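Superoxide dismutase (PDB 3TJT) probably protects cells by converting superoxide radicals to hydrogen peroxide and oxygen at a bound iron ion. Local coordinates at residues 83-88 and 150-155; 109-114 and 144-149; 116-121 and 184-189; 131-136 and 165-170. One frame throughout, in Å; residues are numbered along the deposited sequence.

Contact 1 (83-88 and 150-155); sequences YNHKFF and PNQDSP. With FE (Fe (III) ion), chain B.
Asn84 and Gln152 run past each other in opposite directions, with their amide planes 45° apart. Asn84 ND2 gives a hydrogen bond to Gln152 OE1 at 3.2 Å. The bond is nearly straight (165° at the hydrogen). It lies in the amide plane of Asn84 and in the carbonyl plane of Gln152. A second, weak bond goes from the same ND2 to the backbone O of Gln152. The other end of the Asn84 amide faces Ser154. Water 1 links the two, donating to Asn84 OD1 at 2.6 Å and lying 2.7 Å from Ser154 OG, itself bonded to Val156 N. Both ends of this buried amide are therefore held, which fixes its flip.

Gln152 bends at chi2 (-64°), which turns its amide toward the metal side. Its NE2 sits at the edge of the His85 ring, in the ring plane, 3.5 Å from His85 CE1. In direction, though not in plane, the two side chains are nearly perpendicular. Gln152 NE2 also donates to water 2 at 2.9 Å and bonds to Tyr38. Gln152 OE1 takes a further bond from Trp133. His85 NE2 binds the iron at 2.2 Å, while ND1 is held by the carbonyl of Gly81. Water 2 completes the coordination together with His30, Asp167 and His171. A glutamine bonded to a metal-bound solvent is characteristic of the iron/manganese superoxide dismutase active site.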
# COMPACT_ATOMS: atom_id res chain seq x y z
N TYR A 83 -0.53 -16.97 2.66
CA TYR A 83 -0.96 -17.70 1.48
C TYR A 83 -0.42 -17.05 0.21
O TYR A 83 0.14 -17.73 -0.67
CB TYR A 83 -2.48 -17.78 1.40
CG TYR A 83 -2.95 -18.61 0.23
CD1 TYR A 83 -3.06 -19.99 0.34
CD2 TYR A 83 -3.24 -18.02 -0.99
CE1 TYR A 83 -3.46 -20.76 -0.74
CE2 TYR A 83 -3.63 -18.78 -2.08
CZ TYR A 83 -3.75 -20.15 -1.94
OH TYR A 83 -4.14 -20.92 -3.01
N ASN A 84 -0.59 -15.73 0.10
CA ASN A 84 -0.23 -15.02 -1.12
C ASN A 84 1.27 -15.11 -1.42
O ASN A 84 1.67 -15.26 -2.57
CB ASN A 84 -0.67 -13.55 -1.06
CG ASN A 84 -2.19 -13.38 -1.10
OD1 ASN A 84 -2.93 -14.29 -1.47
ND2 ASN A 84 -2.65 -12.18 -0.72
N HIS A 85 2.09 -15.01 -0.38
CA HIS A 85 3.53 -15.03 -0.60
C HIS A 85 4.03 -16.42 -0.94
O HIS A 85 4.88 -16.58 -1.81
CB HIS A 85 4.28 -14.40 0.58
CG HIS A 85 4.16 -12.92 0.60
ND1 HIS A 85 3.07 -12.27 1.15
CD2 HIS A 85 4.94 -11.95 0.06
CE1 HIS A 85 3.21 -10.97 0.98
NE2 HIS A 85 4.34 -10.75 0.32
N LYS A 86 3.51 -17.43 -0.25
CA LYS A 86 3.88 -18.80 -0.61
C LYS A 86 3.56 -19.02 -2.09
O LYS A 86 4.39 -19.53 -2.85
CB LYS A 86 3.14 -19.84 0.25
CG LYS A 86 3.60 -21.27 -0.06
CD LYS A 86 2.64 -22.33 0.48
CE LYS A 86 2.46 -22.22 1.97
NZ LYS A 86 1.57 -23.30 2.51
N PHE A 87 2.36 -18.61 -2.49
CA PHE A 87 1.91 -18.74 -3.88
C PHE A 87 2.82 -17.97 -4.84
O PHE A 87 3.22 -18.48 -5.88
CB PHE A 87 0.46 -18.22 -4.01
CG PHE A 87 -0.09 -18.31 -5.40
CD1 PHE A 87 -0.83 -19.41 -5.80
CD2 PHE A 87 0.15 -17.31 -6.32
CE1 PHE A 87 -1.33 -19.50 -7.08
CE2 PHE A 87 -0.34 -17.40 -7.61
CZ PHE A 87 -1.08 -18.49 -7.99
N PHE A 88 3.14 -16.73 -4.47
CA PHE A 88 3.95 -15.85 -5.31
C PHE A 88 5.36 -16.41 -5.56
O PHE A 88 5.84 -16.43 -6.70
CB PHE A 88 4.02 -14.46 -4.67
CG PHE A 88 4.75 -13.44 -5.49
CD1 PHE A 88 4.33 -13.14 -6.78
CD2 PHE A 88 5.83 -12.75 -4.96
CE1 PHE A 88 4.99 -12.18 -7.54
CE2 PHE A 88 6.50 -11.78 -5.71
CZ PHE A 88 6.07 -11.49 -7.00
N PRO A 150 -7.05 -5.89 -2.95
CA PRO A 150 -6.28 -4.93 -2.15
C PRO A 150 -5.54 -5.59 -1.01
O PRO A 150 -5.99 -6.62 -0.49
CB PRO A 150 -7.37 -4.03 -1.56
CG PRO A 150 -8.55 -4.97 -1.40
CD PRO A 150 -8.48 -5.93 -2.57
N ASN A 151 -4.43 -4.99 -0.59
CA ASN A 151 -3.73 -5.44 0.60
C ASN A 151 -3.37 -6.93 0.52
O ASN A 151 -2.70 -7.31 -0.43
CB ASN A 151 -4.52 -5.05 1.86
CG ASN A 151 -4.78 -3.56 1.90
OD1 ASN A 151 -3.91 -2.77 1.53
ND2 ASN A 151 -6.00 -3.17 2.29
N GLN A 152 -3.78 -7.76 1.48
CA GLN A 152 -3.52 -9.20 1.33
C GLN A 152 -4.80 -10.00 1.12
O GLN A 152 -4.84 -11.20 1.41
CB GLN A 152 -2.74 -9.79 2.50
CG GLN A 152 -1.36 -9.13 2.74
CD GLN A 152 -0.37 -9.33 1.59
OE1 GLN A 152 -0.59 -10.19 0.70
NE2 GLN A 152 0.70 -8.56 1.59
N ASP A 153 -5.84 -9.35 0.63
CA ASP A 153 -7.05 -10.09 0.28
C ASP A 153 -6.76 -11.07 -0.86
O ASP A 153 -5.85 -10.86 -1.66
CB ASP A 153 -8.19 -9.13 -0.06
CG ASP A 153 -8.64 -8.30 1.15
OD1 ASP A 153 -8.24 -8.65 2.28
OD2 ASP A 153 -9.39 -7.32 0.98
N SER A 154 -7.52 -12.17 -0.91
CA SER A 154 -7.22 -13.23 -1.86
C SER A 154 -8.45 -13.63 -2.65
O SER A 154 -9.54 -13.66 -2.10
CB SER A 154 -6.73 -14.46 -1.11
OG SER A 154 -6.71 -15.61 -1.95
N PRO A 155 -8.27 -13.98 -3.94
CA PRO A 155 -9.38 -14.49 -4.76
C PRO A 155 -10.01 -15.75 -4.16
O PRO A 155 -11.18 -16.03 -4.42
CB PRO A 155 -8.71 -14.86 -6.09
CG PRO A 155 -7.42 -14.14 -6.10
CD PRO A 155 -7.01 -13.90 -4.69
FE FE B . 4.77 -8.84 -0.76
O HOH W 1 -4.28 -15.71 -3.20
O HOH W 2 2.67 -8.14 -0.50

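Contact 2 (109-114 and 144-149); sequences RDFGSF and LSIMTT
The last turn of helix 101-111 meets the start of strand 144-150, with the CA atoms of Asp110 and Leu144 6.1 Å apart. The strand is an outer one of the three-stranded antiparallel sheet in the C-terminal domain of the iron/manganese superoxide dismutases. The helix ends at Phe111, and Gly112 follows with a positive phi of 96°. Ser113 then acts as N-cap of helix 114-127, its OG accepting from the backbone N of Lys116.

Phe111 provides the apolar part of the contact. Its CG stands beside the backbone N (chi1 -60°), and this carries the ring toward the strand. The far end of the ring, CE1, CZ and CE2, spans three successive residues. Phe111 CE2 touches Leu144 CB at 3.7 Å, and Phe111 CZ lies near the CA of Ser145. Phe111 CE1 meets Ile146 CD1 at 3.8 Å. The Phe111 and Leu144 side chains cross at about a right angle. Phe117 of helix 114-127 meets the Phe111 ring edge-to-face. Leu144 also packs back on Leu103, Ala106 and Ile107 of the helix.

Asp110 supplies the polar part. Arg109 grips its carboxylate side-on, with NE on OD1 at 2.8 Å and NH2 on OD2 at 3.0 Å. Asp110 OD1 has a further salt bridge to Lys143. The two positive partners probably stabilise the charged carboxylate. Asp110 OD2 also receives the backbone N of Leu144 at 2.8 Å, which comes from the face of the carboxylate plane opposite Arg109 NH2.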
# COMPACT_ATOMS: atom_id res chain seq x y z
N ARG A 109 -8.76 -19.11 -25.56
CA ARG A 109 -10.22 -19.15 -25.54
C ARG A 109 -10.81 -17.92 -24.85
O ARG A 109 -11.73 -17.28 -25.36
CB ARG A 109 -10.70 -20.42 -24.83
CG ARG A 109 -12.22 -20.62 -24.85
CD ARG A 109 -12.61 -21.75 -23.91
NE ARG A 109 -12.33 -21.40 -22.52
CZ ARG A 109 -12.02 -22.28 -21.57
NH1 ARG A 109 -11.95 -23.57 -21.87
NH2 ARG A 109 -11.78 -21.87 -20.33
N ASP A 110 -10.27 -17.58 -23.68
CA ASP A 110 -10.89 -16.57 -22.84
C ASP A 110 -10.40 -15.14 -23.06
O ASP A 110 -11.09 -14.19 -22.70
CB ASP A 110 -10.78 -16.98 -21.37
CG ASP A 110 -11.50 -18.27 -21.08
OD1 ASP A 110 -12.40 -18.63 -21.88
OD2 ASP A 110 -11.19 -18.94 -20.07
N PHE A 111 -9.21 -14.99 -23.64
CA PHE A 111 -8.66 -13.66 -23.90
C PHE A 111 -8.42 -13.38 -25.38
O PHE A 111 -8.09 -12.26 -25.75
CB PHE A 111 -7.37 -13.44 -23.09
CG PHE A 111 -7.56 -13.56 -21.61
CD1 PHE A 111 -7.99 -12.47 -20.87
CD2 PHE A 111 -7.32 -14.75 -20.96
CE1 PHE A 111 -8.17 -12.57 -19.50
CE2 PHE A 111 -7.50 -14.87 -19.58
CZ PHE A 111 -7.92 -13.77 -18.86
N GLY A 112 -8.56 -14.41 -26.21
CA GLY A 112 -8.33 -14.25 -27.64
C GLY A 112 -6.93 -14.66 -28.06
O GLY A 112 -6.74 -15.36 -29.06
N SER A 113 -5.94 -14.23 -27.29
CA SER A 113 -4.55 -14.59 -27.55
C SER A 113 -3.72 -14.35 -26.30
O SER A 113 -4.18 -13.68 -25.37
CB SER A 113 -3.98 -13.76 -28.70
OG SER A 113 -3.79 -12.42 -28.29
N PHE A 114 -2.51 -14.88 -26.28
CA PHE A 114 -1.63 -14.66 -25.13
C PHE A 114 -1.29 -13.17 -25.01
O PHE A 114 -1.23 -12.63 -23.90
CB PHE A 114 -0.34 -15.48 -25.24
CG PHE A 114 0.58 -15.30 -24.07
CD1 PHE A 114 0.37 -15.99 -22.89
CD2 PHE A 114 1.65 -14.42 -24.13
CE1 PHE A 114 1.21 -15.82 -21.80
CE2 PHE A 114 2.50 -14.24 -23.05
CZ PHE A 114 2.27 -14.94 -21.88
N LEU A 144 -11.35 -18.43 -17.34
CA LEU A 144 -10.32 -17.51 -16.84
C LEU A 144 -10.74 -16.05 -16.89
O LEU A 144 -11.47 -15.63 -17.78
CB LEU A 144 -9.02 -17.68 -17.64
CG LEU A 144 -8.35 -19.05 -17.61
CD1 LEU A 144 -7.16 -19.09 -18.59
CD2 LEU A 144 -7.92 -19.42 -16.20
N SER A 145 -10.26 -15.27 -15.92
CA SER A 145 -10.45 -13.83 -15.91
C SER A 145 -9.29 -13.19 -15.16
O SER A 145 -8.54 -13.88 -14.47
CB SER A 145 -11.77 -13.45 -15.24
OG SER A 145 -11.81 -13.89 -13.89
N ILE A 146 -9.14 -11.88 -15.30
CA ILE A 146 -8.15 -11.14 -14.52
C ILE A 146 -8.86 -10.27 -13.49
O ILE A 146 -9.85 -9.62 -13.80
CB ILE A 146 -7.27 -10.29 -15.44
CG1 ILE A 146 -6.38 -11.20 -16.28
CG2 ILE A 146 -6.42 -9.32 -14.61
CD1 ILE A 146 -5.76 -10.52 -17.47
N MET A 147 -8.37 -10.29 -12.25
CA MET A 147 -8.95 -9.44 -11.20
C MET A 147 -7.83 -8.97 -10.28
O MET A 147 -6.73 -9.51 -10.28
CB MET A 147 -9.96 -10.23 -10.36
CG MET A 147 -9.27 -11.23 -9.41
SD MET A 147 -10.38 -12.02 -8.24
CE MET A 147 -10.79 -10.64 -7.17
N THR A 148 -8.12 -7.95 -9.48
CA THR A 148 -7.16 -7.50 -8.48
C THR A 148 -7.75 -7.61 -7.08
O THR A 148 -8.97 -7.68 -6.90
CB THR A 148 -6.70 -6.05 -8.74
OG1 THR A 148 -7.81 -5.16 -8.58
CG2 THR A 148 -6.15 -5.92 -10.14
N THR A 149 -6.87 -7.66 -6.08
CA THR A 149 -7.30 -7.59 -4.68
C THR A 149 -6.46 -6.55 -3.95
O THR A 149 -5.29 -6.33 -4.29
CB THR A 149 -7.13 -8.93 -3.94
OG1 THR A 149 -5.76 -9.36 -4.01
CG2 THR A 149 -8.05 -10.03 -4.53

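Contact 3 (116-121 and 184-189); sequences KFKQEF and YIDNWF
Lys118 and Phe121 both start with CG anti to the backbone N (chi1 near -172°), which sends their side chains from helix 114-127 toward Phe189. Lys118 stays extended beyond CG. Its methylenes therefore run along one face of the Phe189 ring, and the two side chains point in opposite senses. Lys118 CG forms a CH-pi contact 4.1 Å from the centroid of the Phe189 ring, almost on the ring normal. Lys118 CE lies 3.7 Å from Phe189 CG.

The planes of Phe121 and Phe189 are almost perpendicular, at 89°, but the pair is neither a stack nor edge-to-face. Its closest atoms are Phe121 CD2 and Phe189 CZ at 3.5 Å. Phe121 also meets Trp188, with CE2 3.7 Å from Trp188 CZ3. Here the planes are near parallel, at 13°, but with little overlap. Phe121, Trp188 and Phe189 thus form an aromatic cluster between helices 114-127 and 181-188 of the C-terminal domain. Leu166 of the sheet packs against Phe121 and Trp188, and Ile146 against Phe117 and Phe121.

Trp188 covers the other face of the Phe189 ring, offset toward the rim. Phe117 reaches the edge of the Phe189 ring, CE2 lying 4.2 Å from Phe189 CE1. The amine of Lys118 points past the ring to water 3. This water accepts from Lys118 NZ at 3.2 Å and donates to the backbone O of Asp186 at 2.7 Å.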
# COMPACT_ATOMS: atom_id res chain seq x y z
N LYS A 116 -3.04 -10.57 -25.87
CA LYS A 116 -4.17 -9.82 -25.32
C LYS A 116 -4.31 -10.07 -23.82
O LYS A 116 -4.60 -9.14 -23.05
CB LYS A 116 -5.47 -10.18 -26.04
CG LYS A 116 -5.60 -9.53 -27.41
CD LYS A 116 -6.82 -10.05 -28.15
CE LYS A 116 -6.97 -9.37 -29.50
NZ LYS A 116 -8.11 -9.95 -30.27
N PHE A 117 -4.13 -11.32 -23.41
CA PHE A 117 -4.10 -11.65 -21.99
C PHE A 117 -3.03 -10.82 -21.27
O PHE A 117 -3.27 -10.23 -20.20
CB PHE A 117 -3.80 -13.13 -21.75
CG PHE A 117 -3.16 -13.38 -20.42
CD1 PHE A 117 -3.90 -13.28 -19.25
CD2 PHE A 117 -1.80 -13.66 -20.33
CE1 PHE A 117 -3.31 -13.48 -18.02
CE2 PHE A 117 -1.20 -13.85 -19.09
CZ PHE A 117 -1.96 -13.76 -17.94
N LYS A 118 -1.82 -10.80 -21.84
CA LYS A 118 -0.70 -10.11 -21.21
C LYS A 118 -0.96 -8.61 -21.08
O LYS A 118 -0.67 -8.02 -20.04
CB LYS A 118 0.59 -10.36 -22.00
CG LYS A 118 1.84 -9.82 -21.33
CD LYS A 118 3.10 -10.23 -22.09
CE LYS A 118 4.35 -9.64 -21.45
NZ LYS A 118 5.57 -10.00 -22.23
N GLN A 119 -1.50 -7.99 -22.12
CA GLN A 119 -1.78 -6.55 -22.07
C GLN A 119 -2.80 -6.23 -20.98
O GLN A 119 -2.65 -5.23 -20.27
CB GLN A 119 -2.28 -6.04 -23.42
CG GLN A 119 -1.20 -6.04 -24.49
CD GLN A 119 -1.69 -5.50 -25.82
OE1 GLN A 119 -2.75 -4.88 -25.90
NE2 GLN A 119 -0.91 -5.72 -26.88
N GLU A 120 -3.82 -7.07 -20.84
CA GLU A 120 -4.84 -6.86 -19.82
C GLU A 120 -4.29 -7.06 -18.42
O GLU A 120 -4.58 -6.28 -17.51
CB GLU A 120 -6.07 -7.76 -20.04
CG GLU A 120 -7.19 -7.51 -19.03
CD GLU A 120 -8.42 -8.40 -19.25
OE1 GLU A 120 -8.55 -9.00 -20.34
OE2 GLU A 120 -9.26 -8.49 -18.32
N PHE A 121 -3.47 -8.09 -18.24
CA PHE A 121 -2.88 -8.33 -16.93
C PHE A 121 -1.98 -7.16 -16.54
O PHE A 121 -2.03 -6.67 -15.40
CB PHE A 121 -2.07 -9.64 -16.94
CG PHE A 121 -1.58 -10.05 -15.59
CD1 PHE A 121 -2.32 -10.93 -14.81
CD2 PHE A 121 -0.39 -9.54 -15.08
CE1 PHE A 121 -1.87 -11.31 -13.56
CE2 PHE A 121 0.07 -9.91 -13.83
CZ PHE A 121 -0.67 -10.80 -13.06
N TYR A 184 8.72 -3.00 -13.58
CA TYR A 184 8.66 -4.20 -12.75
C TYR A 184 7.68 -5.21 -13.34
O TYR A 184 7.99 -6.40 -13.46
CB TYR A 184 8.22 -3.81 -11.34
CG TYR A 184 7.78 -4.94 -10.43
CD1 TYR A 184 8.66 -5.95 -10.03
CD2 TYR A 184 6.48 -4.96 -9.91
CE1 TYR A 184 8.24 -6.97 -9.16
CE2 TYR A 184 6.06 -5.95 -9.05
CZ TYR A 184 6.94 -6.96 -8.68
OH TYR A 184 6.50 -7.93 -7.81
N ILE A 185 6.50 -4.73 -13.71
CA ILE A 185 5.46 -5.61 -14.25
C ILE A 185 5.94 -6.27 -15.54
O ILE A 185 5.84 -7.49 -15.71
CB ILE A 185 4.15 -4.85 -14.50
CG1 ILE A 185 3.59 -4.34 -13.17
CG2 ILE A 185 3.15 -5.73 -15.23
CD1 ILE A 185 2.55 -3.23 -13.31
N ASP A 186 6.48 -5.47 -16.45
CA ASP A 186 6.96 -6.01 -17.71
C ASP A 186 8.08 -7.04 -17.51
O ASP A 186 8.06 -8.11 -18.12
CB ASP A 186 7.44 -4.90 -18.64
CG ASP A 186 7.61 -5.37 -20.07
OD1 ASP A 186 6.65 -5.94 -20.64
OD2 ASP A 186 8.70 -5.17 -20.63
N ASN A 187 9.03 -6.74 -16.63
CA ASN A 187 10.13 -7.65 -16.38
C ASN A 187 9.70 -8.95 -15.71
O ASN A 187 10.33 -9.99 -15.90
CB ASN A 187 11.22 -6.97 -15.55
CG ASN A 187 12.24 -6.27 -16.42
OD1 ASN A 187 12.30 -6.50 -17.63
ND2 ASN A 187 13.05 -5.41 -15.81
N TRP A 188 8.63 -8.88 -14.92
CA TRP A 188 8.19 -10.04 -14.16
C TRP A 188 7.79 -11.21 -15.06
O TRP A 188 7.91 -12.37 -14.68
CB TRP A 188 7.05 -9.64 -13.23
CG TRP A 188 6.49 -10.76 -12.42
CD1 TRP A 188 7.05 -11.35 -11.33
CD2 TRP A 188 5.21 -11.39 -12.60
NE1 TRP A 188 6.22 -12.32 -10.83
CE2 TRP A 188 5.09 -12.37 -11.60
CE3 TRP A 188 4.17 -11.22 -13.52
CZ2 TRP A 188 3.96 -13.17 -11.48
CZ3 TRP A 188 3.05 -12.03 -13.41
CH2 TRP A 188 2.95 -13.00 -12.40
N PHE A 189 7.28 -10.90 -16.25
CA PHE A 189 6.85 -11.95 -17.16
C PHE A 189 8.01 -12.86 -17.60
O PHE A 189 7.78 -13.98 -18.05
CB PHE A 189 6.08 -11.37 -18.34
CG PHE A 189 4.62 -11.17 -18.04
CD1 PHE A 189 3.71 -12.19 -18.25
CD2 PHE A 189 4.16 -9.99 -17.48
CE1 PHE A 189 2.37 -12.03 -17.94
CE2 PHE A 189 2.83 -9.82 -17.16
CZ PHE A 189 1.93 -10.85 -17.39
O HOH W 3 8.12 -9.16 -20.57

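Contact 4 (131-136 and 165-170); sequences SGWAWL and GLDVWE. With FE (Fe (III) ion), chain B.
Asp167 OD2 binds the iron at 1.9 Å, and its carboxylate stacks on the Trp133 ring with the planes 14° apart. Asp167 CB lies over the six-membered ring in a CH-pi contact, 3.6 Å from its centroid. Trp135 covers the opposite face of that ring. Asp167 OD1 accepts from the backbone N of Trp169 at 3.0 Å. This Asx turn fixes the rotation of the carboxylate.

Trp169 lies between Ser131 and the iron-bound water 2. Ser131 CB sits over the centre of one face, and water 2 is 3.1 Å above the other, toward the rim. Trp169 NE1 is held by the carbonyl of Asn151.

Antiparallel pairing sets the frame. Ala134 and Leu166 form a hydrogen-bonded pair, with Leu166 N to Ala134 O at 2.8 Å and Ala134 N to Leu166 O at 3.0 Å. Val168 N adds a bond to Gly132 O at 2.9 Å. Gly165 CA packs 3.6 Å from Trp135 CE3. Ser131 OG bonds to Ser131 of the second subunit, and Glu170 to His171 there. With one carboxylate oxygen on the iron, the other on a backbone N-H and an indole face alongside, the ligand has little freedom to turn.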
# COMPACT_ATOMS: atom_id res chain seq x y z
N SER A 131 -1.72 -0.67 -2.06
CA SER A 131 -1.10 -1.99 -1.98
C SER A 131 -2.06 -3.05 -2.50
O SER A 131 -3.27 -2.97 -2.27
CB SER A 131 -0.75 -2.33 -0.52
OG SER A 131 0.15 -1.38 0.05
N GLY A 132 -1.53 -4.05 -3.20
CA GLY A 132 -2.39 -5.16 -3.60
C GLY A 132 -1.75 -6.09 -4.60
O GLY A 132 -0.53 -6.13 -4.72
N TRP A 133 -2.59 -6.84 -5.32
CA TRP A 133 -2.17 -7.95 -6.17
C TRP A 133 -2.98 -7.95 -7.45
O TRP A 133 -4.15 -7.56 -7.46
CB TRP A 133 -2.43 -9.29 -5.45
CG TRP A 133 -1.59 -9.51 -4.25
CD1 TRP A 133 -1.76 -8.96 -3.01
CD2 TRP A 133 -0.45 -10.37 -4.16
NE1 TRP A 133 -0.78 -9.40 -2.16
CE2 TRP A 133 0.04 -10.27 -2.84
CE3 TRP A 133 0.21 -11.21 -5.06
CZ2 TRP A 133 1.15 -10.98 -2.39
CZ3 TRP A 133 1.32 -11.92 -4.61
CH2 TRP A 133 1.78 -11.80 -3.29
N ALA A 134 -2.37 -8.40 -8.55
CA ALA A 134 -3.13 -8.69 -9.77
C ALA A 134 -3.12 -10.20 -9.99
O ALA A 134 -2.09 -10.84 -9.78
CB ALA A 134 -2.53 -7.98 -10.97
N TRP A 135 -4.25 -10.75 -10.41
CA TRP A 135 -4.40 -12.20 -10.49
C TRP A 135 -4.98 -12.66 -11.83
O TRP A 135 -5.85 -12.00 -12.40
CB TRP A 135 -5.36 -12.72 -9.40
CG TRP A 135 -5.03 -12.32 -7.98
CD1 TRP A 135 -5.55 -11.26 -7.29
CD2 TRP A 135 -4.14 -12.99 -7.10
NE1 TRP A 135 -5.02 -11.23 -6.01
CE2 TRP A 135 -4.15 -12.28 -5.87
CE3 TRP A 135 -3.32 -14.13 -7.22
CZ2 TRP A 135 -3.38 -12.66 -4.79
CZ3 TRP A 135 -2.56 -14.51 -6.13
CH2 TRP A 135 -2.59 -13.77 -4.93
N LEU A 136 -4.49 -13.80 -12.32
CA LEU A 136 -5.24 -14.58 -13.31
C LEU A 136 -5.95 -15.65 -12.50
O LEU A 136 -5.31 -16.42 -11.77
CB LEU A 136 -4.30 -15.23 -14.33
CG LEU A 136 -4.93 -16.24 -15.30
CD1 LEU A 136 -5.92 -15.54 -16.22
CD2 LEU A 136 -3.86 -16.97 -16.10
N GLY A 165 -0.22 -14.81 -10.12
CA GLY A 165 -0.52 -13.60 -9.39
C GLY A 165 0.74 -12.79 -9.20
O GLY A 165 1.81 -13.37 -9.06
N LEU A 166 0.60 -11.46 -9.18
CA LEU A 166 1.73 -10.54 -9.06
C LEU A 166 1.53 -9.58 -7.90
O LEU A 166 0.51 -8.88 -7.82
CB LEU A 166 1.91 -9.74 -10.36
CG LEU A 166 2.98 -8.64 -10.37
CD1 LEU A 166 4.36 -9.21 -10.03
CD2 LEU A 166 2.98 -7.92 -11.72
N ASP A 167 2.50 -9.57 -7.00
CA ASP A 167 2.54 -8.67 -5.85
C ASP A 167 2.91 -7.27 -6.33
O ASP A 167 4.00 -7.07 -6.87
CB ASP A 167 3.58 -9.20 -4.86
CG ASP A 167 3.58 -8.48 -3.53
OD1 ASP A 167 2.86 -7.47 -3.37
OD2 ASP A 167 4.30 -8.95 -2.61
N VAL A 168 2.02 -6.29 -6.14
CA VAL A 168 2.37 -4.91 -6.48
C VAL A 168 2.40 -3.97 -5.27
O VAL A 168 2.30 -2.75 -5.43
CB VAL A 168 1.52 -4.30 -7.64
CG1 VAL A 168 1.82 -5.01 -8.96
CG2 VAL A 168 0.02 -4.36 -7.33
N TRP A 169 2.53 -4.54 -4.08
CA TRP A 169 2.92 -3.75 -2.91
C TRP A 169 4.25 -3.12 -3.28
O TRP A 169 5.07 -3.73 -3.98
CB TRP A 169 3.12 -4.63 -1.69
CG TRP A 169 1.86 -5.08 -0.99
CD1 TRP A 169 0.82 -5.78 -1.53
CD2 TRP A 169 1.54 -4.88 0.39
NE1 TRP A 169 -0.13 -6.03 -0.57
CE2 TRP A 169 0.28 -5.49 0.62
CE3 TRP A 169 2.18 -4.24 1.46
CZ2 TRP A 169 -0.34 -5.48 1.87
CZ3 TRP A 169 1.57 -4.24 2.71
CH2 TRP A 169 0.32 -4.85 2.90
N GLU A 170 4.51 -1.91 -2.78
CA GLU A 170 5.76 -1.26 -3.12
C GLU A 170 7.00 -2.01 -2.60
O GLU A 170 8.06 -1.93 -3.21
CB GLU A 170 5.74 0.22 -2.70
CG GLU A 170 4.84 1.03 -3.62
CD GLU A 170 4.55 2.45 -3.12
OE1 GLU A 170 4.50 2.66 -1.89
OE2 GLU A 170 4.39 3.33 -3.98
FE FE B . 4.77 -8.84 -0.76
O HOH W 4 2.81 -1.18 -0.64
O HOH W 2 2.67 -8.14 -0.50

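In the fold
The first segments of contacts 1 to 4 follow in that order, from helix 72-90 to strand 132-138. Contacts 1 and 4 lie near the middle, their centres about 8 Å apart. They share the iron and water 2, and both reach the second subunit. Contact 1 brings the alpha-hairpin domain to the C-terminal domain, so the metal site draws on both. Contacts 2, 3 and 4 lie within the C-terminal domain. Contact 2 joins a helix end to an outer strand of the sheet that carries Asp167, about 15 Å from contact 4 centre to centre. Contact 3 joins helices 114-127 and 181-188, which pack against that sheet, about 12 Å from the centres of contacts 2 and 4.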